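Local coordinates for diaminopropionate ammonia-lyase (Escherichia coli, PDB 4D9I), which uses pyridoxal 5'-phosphate to break down both L- and D-2,3-diaminopropionate by alpha,beta-elimination into pyruvate and ammonia, at residues B[68-73]-B[210-215]. Sequence-based numbering, arbitrary orientation.
Sequences SKRFGL and ADEAVE
Arg70 and Glu212 reach for each other from opposite directions and form a buried, two-pronged salt bridge, which is all that joins 68-73 to 210-215; the CA atoms of the two residues stay 12.0 Å apart. The guanidinium meets the carboxylate end-on. Arg70 NH2 donates to Glu212 OE1 at 2.7 Å. Arg70 NH1 donates to Glu212 OE2 at 3.0 Å. Both bonds are within about 25° of straight. Both oxygens lie close to the guanidinium plane, but the carboxylate is twisted 39° against it. OE2 is met on its syn side, near the carboxylate plane, whereas OE1 takes NH2 from above that plane. Glu212 spans its share of the gap with a chain extended beyond CG; Arg70, with CG anti to the backbone N, folds at chi2 and chi3 and still brings its NH1/NH2 end to Glu212.

Further polar partners surround the pair. Arg70 NE makes a salt bridge with Glu67, Lys65 forms a second salt bridge to Glu212 OE1, and the hydroxyl of Tyr42 hydrogen-bonds to OE2. With two cationic groups and a hydroxyl around it, the Glu212 carboxylate is probably held in its ionised form despite burial.

On the backbone side, Arg70 begins a type I' turn closed by Leu73 N to Arg70 O at 3.0 Å, with Phe71 and Gly72 at its corners, both at positive phi. The bridge thus ties the loop that leads on to Lys77, the PLP-carrying residue, to the flank of helix 208-220, though itself away from the active site: a buried ion-pair network within the fold type II architecture of the tryptophan synthase beta-like PLP enzymes.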
loop_
_atom_site.group_PDB
_atom_site.type_symbol
_atom_site.label_atom_id
_atom_site.label_comp_id
_atom_site.label_asym_id
_atom_site.label_seq_id
_atom_site.Cartn_x
_atom_site.Cartn_y
_atom_site.Cartn_z
ATOM N N SER B 68 -5.523 -15.523 1.623
ATOM C CA SER B 68 -4.088 -15.609 1.369
ATOM C C SER B 68 -3.396 -16.428 2.461
ATOM O O SER B 68 -2.275 -16.934 2.256
ATOM C CB SER B 68 -3.433 -14.223 1.256
ATOM O OG SER B 68 -3.279 -13.607 2.525
ATOM N N LYS B 69 -4.067 -16.568 3.606
ATOM C CA LYS B 69 -3.500 -17.327 4.736
ATOM C C LYS B 69 -3.839 -18.836 4.733
ATOM O O LYS B 69 -3.522 -19.556 5.673
ATOM C CB LYS B 69 -3.923 -16.705 6.063
ATOM C CG LYS B 69 -3.682 -15.198 6.159
ATOM C CD LYS B 69 -2.223 -14.826 5.978
ATOM C CE LYS B 69 -1.972 -13.460 6.598
ATOM N NZ LYS B 69 -0.855 -12.790 5.897
ATOM N N ARG B 70 -4.485 -19.297 3.687
ATOM C CA ARG B 70 -4.982 -20.694 3.641
ATOM C C ARG B 70 -3.828 -21.693 3.377
ATOM O O ARG B 70 -3.359 -21.799 2.247
ATOM C CB ARG B 70 -6.097 -20.804 2.581
ATOM C CG ARG B 70 -6.857 -22.133 2.496
ATOM C CD ARG B 70 -7.591 -22.470 3.781
ATOM N NE ARG B 70 -8.696 -21.550 4.077
ATOM C CZ ARG B 70 -9.430 -21.601 5.179
ATOM N NH1 ARG B 70 -9.129 -22.478 6.127
ATOM N NH2 ARG B 70 -10.433 -20.745 5.347
ATOM N N PHE B 71 -3.379 -22.396 4.428
ATOM C CA PHE B 71 -2.357 -23.481 4.338
ATOM C C PHE B 71 -1.050 -23.195 3.612
ATOM O O PHE B 71 -0.411 -24.133 3.163
ATOM C CB PHE B 71 -2.943 -24.756 3.705
ATOM C CG PHE B 71 -3.915 -25.484 4.581
ATOM C CD1 PHE B 71 -5.272 -25.224 4.491
ATOM C CD2 PHE B 71 -3.467 -26.434 5.504
ATOM C CE1 PHE B 71 -6.176 -25.889 5.300
ATOM C CE2 PHE B 71 -4.365 -27.107 6.324
ATOM C CZ PHE B 71 -5.719 -26.841 6.213
ATOM N N GLY B 72 -0.619 -21.951 3.473
ATOM C CA GLY B 72 0.622 -21.719 2.704
ATOM C C GLY B 72 0.440 -21.691 1.185
ATOM O O GLY B 72 1.394 -21.451 0.441
ATOM N N LEU B 73 -0.799 -21.870 0.721
ATOM C CA LEU B 73 -1.083 -21.858 -0.722
ATOM C C LEU B 73 -1.403 -20.455 -1.293
ATOM O O LEU B 73 -1.440 -20.280 -2.512
ATOM C CB LEU B 73 -2.191 -22.876 -1.079
ATOM C CG LEU B 73 -1.818 -24.363 -1.133
ATOM C CD1 LEU B 73 -1.907 -25.011 0.232
ATOM C CD2 LEU B 73 -2.715 -25.134 -2.067
ATOM N N ALA B 210 -16.781 -20.081 4.405
ATOM C CA ALA B 210 -18.006 -19.405 4.815
ATOM C C ALA B 210 -18.401 -19.824 6.248
ATOM O O ALA B 210 -18.797 -18.966 7.069
ATOM C CB ALA B 210 -19.136 -19.704 3.832
ATOM N N ASP B 211 -18.284 -21.125 6.552
ATOM C CA ASP B 211 -18.524 -21.619 7.926
ATOM C C ASP B 211 -17.637 -20.874 8.941
ATOM O O ASP B 211 -18.131 -20.374 9.966
ATOM C CB ASP B 211 -18.323 -23.135 8.031
ATOM C CG ASP B 211 -18.642 -23.674 9.431
ATOM O OD1 ASP B 211 -19.802 -24.037 9.659
ATOM O OD2 ASP B 211 -17.753 -23.718 10.311
ATOM N N GLU B 212 -16.344 -20.786 8.638
ATOM C CA GLU B 212 -15.405 -20.039 9.482
ATOM C C GLU B 212 -15.814 -18.585 9.653
ATOM O O GLU B 212 -15.808 -18.073 10.771
ATOM C CB GLU B 212 -13.986 -20.072 8.911
ATOM C CG GLU B 212 -13.287 -21.417 8.975
ATOM C CD GLU B 212 -11.955 -21.391 8.252
ATOM O OE1 GLU B 212 -11.551 -20.274 7.800
ATOM O OE2 GLU B 212 -11.301 -22.470 8.149
ATOM N N ALA B 213 -16.157 -17.932 8.543
ATOM C CA ALA B 213 -16.555 -16.522 8.558
ATOM C C ALA B 213 -17.803 -16.277 9.401
ATOM O O ALA B 213 -17.865 -15.278 10.105
ATOM C CB ALA B 213 -16.735 -15.968 7.138
ATOM N N VAL B 214 -18.777 -17.190 9.339
ATOM C CA VAL B 214 -20.001 -17.042 10.123
ATOM C C VAL B 214 -19.665 -17.155 11.610
ATOM O O VAL B 214 -20.100 -16.335 12.404
ATOM C CB VAL B 214 -21.099 -18.062 9.726
ATOM C CG1 VAL B 214 -22.246 -18.032 10.720
ATOM C CG2 VAL B 214 -21.645 -17.733 8.352
ATOM N N GLU B 215 -18.878 -18.171 11.963
ATOM C CA GLU B 215 -18.374 -18.326 13.326
ATOM C C GLU B 215 -17.645 -17.051 13.746
ATOM O O GLU B 215 -17.830 -16.568 14.847
ATOM C CB GLU B 215 -17.416 -19.518 13.421
ATOM C CG GLU B 215 -16.937 -19.802 14.838
ATOM C CD GLU B 215 -15.855 -20.878 14.912
ATOM O OE1 GLU B 215 -15.368 -21.338 13.862
ATOM O OE2 GLU B 215 -15.475 -21.267 16.040
#